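Local atomic coordinates of putative Lipoprotein (Shewanella oneidensis, PDB entry 3U24), a protein that is of unknown function but binds zinc and calcium ions and, as a DUF885 member of the Peptidase_MA clan, may be related to zinc metallopeptidases. Residues Ser40-Leu45 with Tyr55-Asp60; Gln115-Ser120 with Leu168-Leu173; Tyr121-Gly126 with Pro153-Ala158. All coordinates share one frame; numbering follows the deposited sequence.

Interaction 1: Ser40-Leu45 with Tyr55-Asp60; sequences SPTWAL and YLEIPD
Across this contact Ser40 faces Glu57 and Pro41 faces Tyr55, their CA atoms 7.3 Å apart in both pairs, as an extended loop runs past the first turn of helix 41-47. Glu57 carries the join. Its chain leaves the loop toward the helix and bends at chi2 (100°), which sets the carboxylate against the start of that turn. Glu57 OE2 accepts from Thr42 N at 3.0 Å, a nearly straight bond (167°) from the syn side but tilted out of the carboxylate plane. Ser40 OG reaches the same Glu57 OE2 from the opposite face at 3.3 Å. The other oxygen, Glu57 OE1, bonds to Thr42 OG1 at 2.5 Å, modelled very short, so its exact length is doubtful. Ser40 is also the N-cap, its OG accepting from Trp43 N at 3.2 Å; an anionic Glu57 here would probably interact favourably with the helix dipole. Pro41 CG touches Tyr55 CD2 obliquely, at 3.8 Å, and a water bridges Thr42 OG1 to Tyr55 O. Arg148 adds a further hydrogen bond to Thr42 OG1. Helix 25-39 packs on Trp43 and Ala44, helix 124-131 touches Leu45, and helix 152-162 meets the loop through Leu56, Ile58 and Pro59.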
loop_
_atom_site.group_PDB
_atom_site.type_symbol
_atom_site.label_atom_id
_atom_site.label_comp_id
_atom_site.label_asym_id
_atom_site.label_seq_id
_atom_site.Cartn_x
_atom_site.Cartn_y
_atom_site.Cartn_z
ATOM N N SER A 40 -2.157 -22.435 -1.461
ATOM C CA SER A 40 -2.922 -21.349 -2.088
ATOM C C SER A 40 -2.397 -20.992 -3.477
ATOM O O SER A 40 -1.600 -20.075 -3.683
ATOM C CB SER A 40 -2.868 -20.144 -1.186
ATOM O OG SER A 40 -3.485 -19.079 -1.836
ATOM N N PRO A 41 -2.817 -21.733 -4.469
ATOM C CA PRO A 41 -2.306 -21.357 -5.783
ATOM C C PRO A 41 -2.787 -20.004 -6.297
ATOM O O PRO A 41 -2.166 -19.458 -7.198
ATOM C CB PRO A 41 -2.757 -22.521 -6.701
ATOM C CG PRO A 41 -3.782 -23.276 -5.897
ATOM C CD PRO A 41 -3.397 -23.071 -4.456
ATOM N N THR A 42 -3.863 -19.455 -5.759
ATOM C CA THR A 42 -4.268 -18.091 -6.134
ATOM C C THR A 42 -3.270 -17.034 -5.610
ATOM O O THR A 42 -2.867 -16.101 -6.332
ATOM C CB THR A 42 -5.691 -17.802 -5.669
ATOM O OG1 THR A 42 -6.544 -18.747 -6.316
ATOM C CG2 THR A 42 -6.147 -16.351 -6.000
ATOM N N TRP A 43 -2.819 -17.207 -4.376
ATOM C CA TRP A 43 -1.763 -16.359 -3.851
ATOM C C TRP A 43 -0.535 -16.441 -4.741
ATOM O O TRP A 43 0.113 -15.426 -5.055
ATOM C CB TRP A 43 -1.444 -16.820 -2.463
ATOM C CG TRP A 43 -0.760 -15.814 -1.572
ATOM C CD1 TRP A 43 -0.019 -14.669 -1.923
ATOM C CD2 TRP A 43 -0.675 -15.892 -0.109
ATOM N NE1 TRP A 43 0.478 -14.034 -0.790
ATOM C CE2 TRP A 43 0.115 -14.733 0.332
ATOM C CE3 TRP A 43 -1.156 -16.782 0.842
ATOM C CZ2 TRP A 43 0.374 -14.500 1.673
ATOM C CZ3 TRP A 43 -0.895 -16.525 2.192
ATOM C CH2 TRP A 43 -0.146 -15.411 2.592
ATOM N N ALA A 44 -0.219 -17.645 -5.199
ATOM C CA ALA A 44 0.904 -17.820 -6.101
ATOM C C ALA A 44 0.675 -17.001 -7.398
ATOM O O ALA A 44 1.558 -16.271 -7.871
ATOM C CB ALA A 44 1.094 -19.290 -6.430
ATOM N N LEU A 45 -0.517 -17.162 -7.964
ATOM C CA LEU A 45 -0.936 -16.456 -9.161
ATOM C C LEU A 45 -0.763 -14.946 -8.993
ATOM O O LEU A 45 -0.147 -14.330 -9.813
ATOM C CB LEU A 45 -2.427 -16.782 -9.463
ATOM C CG LEU A 45 -3.161 -16.023 -10.565
ATOM C CD1 LEU A 45 -2.429 -16.160 -11.903
ATOM C CD2 LEU A 45 -4.627 -16.521 -10.629
ATOM N N TYR A 55 -7.339 -24.113 -10.510
ATOM C CA TYR A 55 -7.865 -24.562 -9.230
ATOM C C TYR A 55 -8.376 -23.377 -8.458
ATOM O O TYR A 55 -7.613 -22.499 -8.096
ATOM C CB TYR A 55 -6.753 -25.219 -8.423
ATOM C CG TYR A 55 -7.254 -25.801 -7.132
ATOM C CD1 TYR A 55 -7.914 -27.017 -7.130
ATOM C CD2 TYR A 55 -7.119 -25.120 -5.923
ATOM C CE1 TYR A 55 -8.410 -27.565 -5.959
ATOM C CE2 TYR A 55 -7.611 -25.660 -4.736
ATOM C CZ TYR A 55 -8.254 -26.884 -4.774
ATOM O OH TYR A 55 -8.758 -27.454 -3.651
ATOM N N LEU A 56 -9.675 -23.332 -8.210
ATOM C CA LEU A 56 -10.274 -22.276 -7.406
ATOM C C LEU A 56 -10.457 -22.817 -6.009
ATOM O O LEU A 56 -11.212 -23.752 -5.821
ATOM C CB LEU A 56 -11.631 -21.881 -7.972
ATOM C CG LEU A 56 -12.438 -20.808 -7.254
ATOM C CD1 LEU A 56 -11.715 -19.476 -7.253
ATOM C CD2 LEU A 56 -13.822 -20.704 -7.888
ATOM N N GLU A 57 -9.775 -22.224 -5.035
ATOM C CA GLU A 57 -9.928 -22.650 -3.636
ATOM C C GLU A 57 -11.319 -22.285 -3.159
ATOM O O GLU A 57 -11.799 -21.204 -3.446
ATOM C CB GLU A 57 -8.893 -21.987 -2.719
ATOM C CG GLU A 57 -7.446 -22.182 -3.181
ATOM C CD GLU A 57 -6.867 -20.961 -3.930
ATOM O OE1 GLU A 57 -7.580 -20.363 -4.782
ATOM O OE2 GLU A 57 -5.697 -20.598 -3.671
ATOM N N ILE A 58 -11.989 -23.213 -2.496
ATOM C CA ILE A 58 -13.307 -22.962 -1.937
ATOM C C ILE A 58 -13.055 -22.505 -0.506
ATOM O O ILE A 58 -12.410 -23.213 0.287
ATOM C CB ILE A 58 -14.198 -24.206 -1.991
ATOM C CG1 ILE A 58 -14.456 -24.600 -3.453
ATOM C CG2 ILE A 58 -15.552 -23.946 -1.304
ATOM C CD1 ILE A 58 -14.687 -26.084 -3.673
ATOM N N PRO A 59 -13.505 -21.301 -0.166
ATOM C CA PRO A 59 -13.148 -20.760 1.155
ATOM C C PRO A 59 -14.139 -21.239 2.204
ATOM O O PRO A 59 -14.927 -20.480 2.696
ATOM C CB PRO A 59 -13.233 -19.255 0.926
ATOM C CG PRO A 59 -14.322 -19.115 -0.103
ATOM C CD PRO A 59 -14.361 -20.380 -0.925
ATOM N N ASP A 60 -14.122 -22.525 2.486
ATOM C CA ASP A 60 -14.971 -23.133 3.505
ATOM C C ASP A 60 -14.134 -23.554 4.698
ATOM O O ASP A 60 -12.946 -23.274 4.770
ATOM C CB ASP A 60 -15.715 -24.351 2.928
ATOM C CG ASP A 60 -14.774 -25.429 2.377
ATOM O OD1 ASP A 60 -13.577 -25.515 2.816
ATOM O OD2 ASP A 60 -15.241 -26.186 1.482
HETATM O O HOH W 1 -5.296 -20.815 -8.417
#

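Interaction 2: Gln115-Ser120 with Leu168-Leu173; sequences QWDPSS and LEHTEL. With ACY (acetic acid), chain Q.
His170 and Trp116 meet because their first torsions bring the two rings together: His170 CG stands anti to its carbonyl carbon (chi1 -66°), while Trp116 CG sits between its backbone N and carbonyl carbon (chi1 52°). The two side chains run side by side, and the indole presents its edge to one face of the imidazole in a T-shaped stack, planes at 75°, with Trp116 CZ3 3.9 Å from His170 CE1. Asp117 crosses the histidine at about a right angle. Its OD1 comes within 3.2 Å of His170 CB and lies obliquely to the ring, a contact without a hydrogen bond. That oxygen is instead gripped from its own segment: Ser119 OG donates to the syn lone pair of Asp117 OD1 at 2.5 Å, and Ser119 N adds a weak bond. Further along, Pro118 CG packs 3.4 Å from Thr171 OG1, a hydroxyl hydrogen-bonded to Thr167 O, and Ser119 OG lies 3.8 Å from Leu173 CD2. An alanine in place of Asp117 would leave the Ser119 hydroxyl without this acceptor and would probably let it turn, while opening a gap beside the imidazole. The contact joins the end of helix 113-116 and the 3-10 turn after it to the first turns of helix 168-179. Nitrogens of the histidine are held from elsewhere, ND1 by Thr167 OG1 and NE2 by Leu516 O of helix 504-516; a bound acetic acid, probably from the crystallisation liquor, adds a weak bond, His170 NE2 to the acetic acid O, 3.2 Å. No hydrogen bond crosses between the two segments, which therefore meet through ring and van der Waals contacts. Asp117 OD2 remains 4.4 Å from His170 NE2, near enough that the carboxylate would probably favour a protonated imidazole.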
loop_
_atom_site.group_PDB
_atom_site.type_symbol
_atom_site.label_atom_id
_atom_site.label_comp_id
_atom_site.label_asym_id
_atom_site.label_seq_id
_atom_site.Cartn_x
_atom_site.Cartn_y
_atom_site.Cartn_z
ATOM N N GLN A 115 -15.789 -13.889 8.380
ATOM C CA GLN A 115 -17.192 -13.843 8.834
ATOM C C GLN A 115 -17.897 -12.556 8.468
ATOM O O GLN A 115 -19.022 -12.614 7.958
ATOM C CB GLN A 115 -17.358 -13.999 10.355
ATOM C CG GLN A 115 -17.049 -15.381 10.812
ATOM C CD GLN A 115 -17.416 -15.606 12.271
ATOM O OE1 GLN A 115 -17.196 -14.758 13.141
ATOM N NE2 GLN A 115 -17.995 -16.751 12.526
ATOM N N TRP A 116 -17.265 -11.417 8.760
ATOM C CA TRP A 116 -17.938 -10.131 8.700
ATOM C C TRP A 116 -17.610 -9.255 7.526
ATOM O O TRP A 116 -18.168 -8.145 7.421
ATOM C CB TRP A 116 -17.753 -9.337 10.009
ATOM C CG TRP A 116 -16.313 -9.177 10.468
ATOM C CD1 TRP A 116 -15.635 -9.943 11.419
ATOM C CD2 TRP A 116 -15.351 -8.198 10.019
ATOM N NE1 TRP A 116 -14.368 -9.511 11.587
ATOM C CE2 TRP A 116 -14.117 -8.469 10.766
ATOM C CE3 TRP A 116 -15.385 -7.136 9.129
ATOM C CZ2 TRP A 116 -12.975 -7.723 10.581
ATOM C CZ3 TRP A 116 -14.222 -6.382 8.946
ATOM C CH2 TRP A 116 -13.037 -6.680 9.650
ATOM N N ASP A 117 -16.724 -9.686 6.634
ATOM C CA ASP A 117 -16.400 -8.897 5.419
ATOM C C ASP A 117 -16.784 -9.686 4.164
ATOM O O ASP A 117 -15.987 -10.500 3.667
ATOM C CB ASP A 117 -14.925 -8.548 5.371
ATOM C CG ASP A 117 -14.534 -7.833 4.091
ATOM O OD1 ASP A 117 -15.379 -7.544 3.222
ATOM O OD2 ASP A 117 -13.332 -7.567 3.929
ATOM N N PRO A 118 -18.011 -9.484 3.668
ATOM C CA PRO A 118 -18.421 -10.240 2.498
ATOM C C PRO A 118 -17.652 -9.838 1.267
ATOM O O PRO A 118 -17.674 -10.583 0.289
ATOM C CB PRO A 118 -19.924 -9.901 2.337
ATOM C CG PRO A 118 -20.366 -9.511 3.717
ATOM C CD PRO A 118 -19.147 -8.817 4.308
ATOM N N SER A 119 -16.960 -8.707 1.294
ATOM C CA SER A 119 -16.211 -8.331 0.116
ATOM C C SER A 119 -15.003 -9.242 -0.112
ATOM O O SER A 119 -14.450 -9.257 -1.209
ATOM C CB SER A 119 -15.790 -6.863 0.132
ATOM O OG SER A 119 -14.653 -6.675 0.951
ATOM N N SER A 120 -14.586 -10.003 0.895
ATOM C CA SER A 120 -13.485 -10.948 0.687
ATOM C C SER A 120 -13.884 -12.185 -0.208
ATOM O O SER A 120 -13.014 -12.946 -0.647
ATOM C CB SER A 120 -12.885 -11.354 2.043
ATOM O OG SER A 120 -13.847 -11.895 2.918
ATOM N N LEU A 168 -22.266 -3.409 7.469
ATOM C CA LEU A 168 -23.024 -2.881 6.358
ATOM C C LEU A 168 -22.062 -2.472 5.248
ATOM O O LEU A 168 -22.318 -2.700 4.062
ATOM C CB LEU A 168 -23.847 -1.649 6.789
ATOM C CG LEU A 168 -24.515 -0.920 5.614
ATOM C CD1 LEU A 168 -25.475 -1.881 4.897
ATOM C CD2 LEU A 168 -25.196 0.400 6.087
ATOM N N GLU A 169 -20.987 -1.811 5.634
ATOM C CA GLU A 169 -20.076 -1.221 4.648
ATOM C C GLU A 169 -19.400 -2.298 3.763
ATOM O O GLU A 169 -19.281 -2.136 2.543
ATOM C CB GLU A 169 -18.996 -0.372 5.344
ATOM C CG GLU A 169 -19.556 0.915 5.982
ATOM C CD GLU A 169 -20.319 0.687 7.319
ATOM O OE1 GLU A 169 -20.370 -0.468 7.849
ATOM O OE2 GLU A 169 -20.874 1.681 7.847
ATOM N N HIS A 170 -18.967 -3.401 4.358
ATOM C CA HIS A 170 -18.265 -4.392 3.544
ATOM C C HIS A 170 -19.248 -5.144 2.696
ATOM O O HIS A 170 -18.888 -5.636 1.611
ATOM C CB HIS A 170 -17.395 -5.321 4.417
ATOM C CG HIS A 170 -16.241 -4.602 5.101
ATOM N ND1 HIS A 170 -16.379 -3.963 6.271
ATOM C CD2 HIS A 170 -14.912 -4.377 4.688
ATOM C CE1 HIS A 170 -15.204 -3.397 6.635
ATOM N NE2 HIS A 170 -14.305 -3.637 5.665
ATOM N N THR A 171 -20.495 -5.244 3.158
ATOM C CA THR A 171 -21.510 -5.923 2.366
ATOM C C THR A 171 -21.846 -5.085 1.122
ATOM O O THR A 171 -22.050 -5.641 0.031
ATOM C CB THR A 171 -22.777 -6.259 3.174
ATOM O OG1 THR A 171 -22.428 -6.901 4.422
ATOM C CG2 THR A 171 -23.708 -7.169 2.379
ATOM N N GLU A 172 -21.815 -3.758 1.278
ATOM C CA GLU A 172 -22.129 -2.857 0.192
ATOM C C GLU A 172 -20.993 -2.938 -0.793
ATOM O O GLU A 172 -21.188 -2.934 -1.990
ATOM C CB GLU A 172 -22.256 -1.394 0.688
ATOM C CG GLU A 172 -23.548 -1.065 1.435
ATOM C CD GLU A 172 -23.588 0.330 2.122
ATOM O OE1 GLU A 172 -22.552 0.884 2.637
ATOM O OE2 GLU A 172 -24.721 0.863 2.209
ATOM N N LEU A 173 -19.794 -2.984 -0.272
ATOM C CA LEU A 173 -18.640 -3.121 -1.148
ATOM C C LEU A 173 -18.720 -4.461 -1.952
ATOM O O LEU A 173 -18.504 -4.483 -3.164
ATOM C CB LEU A 173 -17.353 -2.981 -0.365
ATOM C CG LEU A 173 -16.058 -3.010 -1.183
ATOM C CD1 LEU A 173 -15.954 -1.871 -2.235
ATOM C CD2 LEU A 173 -14.846 -3.057 -0.241
HETATM C C ACY Q . -10.616 -5.878 6.271
HETATM O O ACY Q . -11.360 -4.941 5.876
HETATM O OXT ACY Q . -9.501 -5.689 6.847
HETATM C CH3 ACY Q . -11.038 -7.282 5.998
#

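Interaction 3: Tyr121-Gly126 with Pro153-Ala158; sequences YNVAGG and PAYYAA. With EDO (1,2-ethanediol), chain P; EDO (1,2-ethanediol), chain Y; EDO (1,2-ethanediol), chain S.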
loop_
_atom_site.group_PDB
_atom_site.type_symbol
_atom_site.label_atom_id
_atom_site.label_comp_id
_atom_site.label_asym_id
_atom_site.label_seq_id
_atom_site.Cartn_x
_atom_site.Cartn_y
_atom_site.Cartn_z
ATOM N N TYR A 121 -15.174 -12.324 -0.543
ATOM C CA TYR A 121 -15.639 -13.357 -1.436
ATOM C C TYR A 121 -15.992 -12.792 -2.806
ATOM O O TYR A 121 -17.054 -12.184 -3.024
ATOM C CB TYR A 121 -16.832 -14.066 -0.826
ATOM C CG TYR A 121 -16.528 -14.622 0.538
ATOM C CD1 TYR A 121 -15.926 -15.850 0.668
ATOM C CD2 TYR A 121 -16.797 -13.908 1.687
ATOM C CE1 TYR A 121 -15.625 -16.369 1.895
ATOM C CE2 TYR A 121 -16.515 -14.425 2.928
ATOM C CZ TYR A 121 -15.946 -15.672 3.027
ATOM O OH TYR A 121 -15.635 -16.248 4.238
ATOM N N ASN A 122 -15.089 -13.000 -3.746
ATOM C CA ASN A 122 -15.250 -12.487 -5.124
ATOM C C ASN A 122 -14.275 -13.227 -6.040
ATOM O O ASN A 122 -13.064 -13.182 -5.826
ATOM C CB ASN A 122 -14.967 -10.971 -5.166
ATOM C CG ASN A 122 -15.322 -10.320 -6.519
ATOM O OD1 ASN A 122 -15.466 -10.992 -7.571
ATOM N ND2 ASN A 122 -15.467 -8.979 -6.492
ATOM N N VAL A 123 -14.794 -13.926 -7.037
ATOM C CA VAL A 123 -13.882 -14.695 -7.934
ATOM C C VAL A 123 -13.199 -13.834 -9.026
ATOM O O VAL A 123 -12.260 -14.286 -9.676
ATOM C CB VAL A 123 -14.615 -15.899 -8.573
ATOM C CG1 VAL A 123 -15.224 -16.764 -7.476
ATOM C CG2 VAL A 123 -15.693 -15.415 -9.549
ATOM N N ALA A 124 -13.640 -12.600 -9.196
ATOM C CA ALA A 124 -13.285 -11.808 -10.390
ATOM C C ALA A 124 -11.767 -11.616 -10.509
ATOM O O ALA A 124 -11.177 -11.837 -11.594
ATOM C CB ALA A 124 -14.023 -10.450 -10.382
ATOM N N GLY A 125 -11.148 -11.267 -9.379
ATOM C CA GLY A 125 -9.730 -10.985 -9.265
ATOM C C GLY A 125 -8.816 -12.068 -9.830
ATOM O O GLY A 125 -7.905 -11.794 -10.625
ATOM N N GLY A 126 -9.049 -13.296 -9.433
ATOM C CA GLY A 126 -8.217 -14.402 -9.909
ATOM C C GLY A 126 -8.367 -14.625 -11.419
ATOM O O GLY A 126 -7.387 -14.893 -12.135
ATOM N N PRO A 153 -20.040 -21.984 -8.332
ATOM C CA PRO A 153 -21.244 -22.075 -7.446
ATOM C C PRO A 153 -20.852 -22.440 -6.036
ATOM O O PRO A 153 -21.360 -21.876 -5.056
ATOM C CB PRO A 153 -22.058 -23.193 -8.087
ATOM C CG PRO A 153 -21.777 -22.996 -9.555
ATOM C CD PRO A 153 -20.292 -22.648 -9.620
ATOM N N ALA A 154 -19.918 -23.371 -5.932
ATOM C CA ALA A 154 -19.463 -23.833 -4.593
ATOM C C ALA A 154 -18.790 -22.727 -3.796
ATOM O O ALA A 154 -18.929 -22.641 -2.603
ATOM C CB ALA A 154 -18.515 -25.007 -4.719
ATOM N N TYR A 155 -18.008 -21.916 -4.493
ATOM C CA TYR A 155 -17.301 -20.800 -3.892
ATOM C C TYR A 155 -18.305 -19.874 -3.228
ATOM O O TYR A 155 -18.114 -19.518 -2.119
ATOM C CB TYR A 155 -16.516 -20.047 -4.974
ATOM C CG TYR A 155 -15.759 -18.853 -4.489
ATOM C CD1 TYR A 155 -16.386 -17.627 -4.343
ATOM C CD2 TYR A 155 -14.425 -18.948 -4.155
ATOM C CE1 TYR A 155 -15.680 -16.503 -3.883
ATOM C CE2 TYR A 155 -13.690 -17.831 -3.681
ATOM C CZ TYR A 155 -14.325 -16.615 -3.552
ATOM O OH TYR A 155 -13.627 -15.505 -3.102
ATOM N N TYR A 156 -19.369 -19.480 -3.929
ATOM C CA TYR A 156 -20.321 -18.555 -3.349
ATOM C C TYR A 156 -21.284 -19.217 -2.318
ATOM O O TYR A 156 -21.698 -18.541 -1.368
ATOM C CB TYR A 156 -21.074 -17.778 -4.444
ATOM C CG TYR A 156 -20.212 -16.744 -5.184
ATOM C CD1 TYR A 156 -19.831 -15.578 -4.565
ATOM C CD2 TYR A 156 -19.799 -16.947 -6.498
ATOM C CE1 TYR A 156 -19.034 -14.646 -5.206
ATOM C CE2 TYR A 156 -19.008 -16.010 -7.167
ATOM C CZ TYR A 156 -18.618 -14.867 -6.490
ATOM O OH TYR A 156 -17.876 -13.895 -7.114
ATOM N N ALA A 157 -21.635 -20.493 -2.511
ATOM C CA ALA A 157 -22.304 -21.270 -1.430
ATOM C C ALA A 157 -21.474 -21.254 -0.133
ATOM O O ALA A 157 -22.038 -21.063 0.945
ATOM C CB ALA A 157 -22.623 -22.735 -1.841
ATOM N N ALA A 158 -20.157 -21.466 -0.249
ATOM C CA ALA A 158 -19.250 -21.390 0.902
ATOM C C ALA A 158 -19.276 -19.980 1.550
ATOM O O ALA A 158 -19.284 -19.816 2.789
ATOM C CB ALA A 158 -17.803 -21.765 0.493
HETATM C C1 EDO P . -9.529 -14.478 -5.984
HETATM O O1 EDO P . -10.459 -13.794 -6.841
HETATM C C2 EDO P . -10.102 -15.781 -5.388
HETATM O O2 EDO P . -10.151 -16.774 -6.412
HETATM C C1 EDO Y . -18.989 -28.124 -8.922
HETATM O O1 EDO Y . -19.043 -27.421 -10.180
HETATM C C2 EDO Y . -19.398 -27.312 -7.673
HETATM O O2 EDO Y . -19.644 -25.903 -7.901
HETATM C C1 EDO S . -10.156 -11.520 -2.672
HETATM O O1 EDO S . -10.900 -12.514 -3.404
HETATM C C2 EDO S . -11.040 -10.316 -2.299
HETATM O O2 EDO S . -11.492 -9.562 -3.435
#
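Tyr155 and Tyr156, neighbours on helix 152-162, each offer a phenol oxygen to a successive backbone N-H of the opposing loop. Asn122 N donates to Tyr155 OH at 3.0 Å, somewhat bent, and Val123 N donates to Tyr156 OH at 3.1 Å, almost straight (169°). Between these bonds Val123 presses a methyl onto an aromatic face: CG1 lies 3.6 Å from the centroid of the Tyr155 ring and 17° off its normal, a CH-pi contact. Val123 CG1 is also 3.9 Å from Tyr156 CE2, while Val123 CG2 sits 3.6 Å from Tyr156 OH, and thus CG1 touches both rings and CG2 only Tyr156. Tyr155 CD1 in turn lies over the centre of the Tyr156 ring. Tyr155 also brings its ring edge to the backbone of Tyr121, whose CB is 4.1 Å from CE1 of Tyr155.

Asn122 precedes the turn leading into helix 124-131, and its OD1 makes a capping bond with Ala124 N at 2.9 Å, the donor lying above the carbonyl plane. The tyrosines thus hold the loop directly ahead of that helix, in a mainly alpha-helical chain, joining the approach to helix 124-131 with helix 152-162. With CG anti to its backbone N, chi1 179° carries the Tyr155 hydroxyl to Asn122 N and its ring face under Val123 CG1.

Farther out, Tyr156 OH is also hydrogen-bonded to Asn178 OD1, and the amide nitrogen of Asn178 holds Tyr121 O. The Tyr121 hydroxyl bonds to Trp114 O and Asn162 ND2. Helix 200-234 backs Tyr156 through Ile217 and His220, and Pro59 lies against both Tyr121 and Tyr155. One ethanediol, probably from the crystallisation liquor, bridges Asn122 O and Gly126 N through its O1.

Overall arrangement
From the N terminus, interaction 1 closes first, a short loop that fastens the start of helix 41-47 to the segment leading into helix 61-79. It is complete before the others open. Interaction 2 then begins at the end of helix 113-116 and closes on helix 168-179, and interaction 3 is nested inside that loop, tying the approach to helix 124-131 to helix 152-162. Interactions 2 and 3 adjoin where Ser120 O packs near Tyr155 OH. Interactions 1 and 3 touch more broadly, with centres about 10 Å apart: Glu57 and Pro59 lie against Tyr155, and Ile58 against Ala158. Interactions 1 and 2 do not touch, and interaction 3 contacts both.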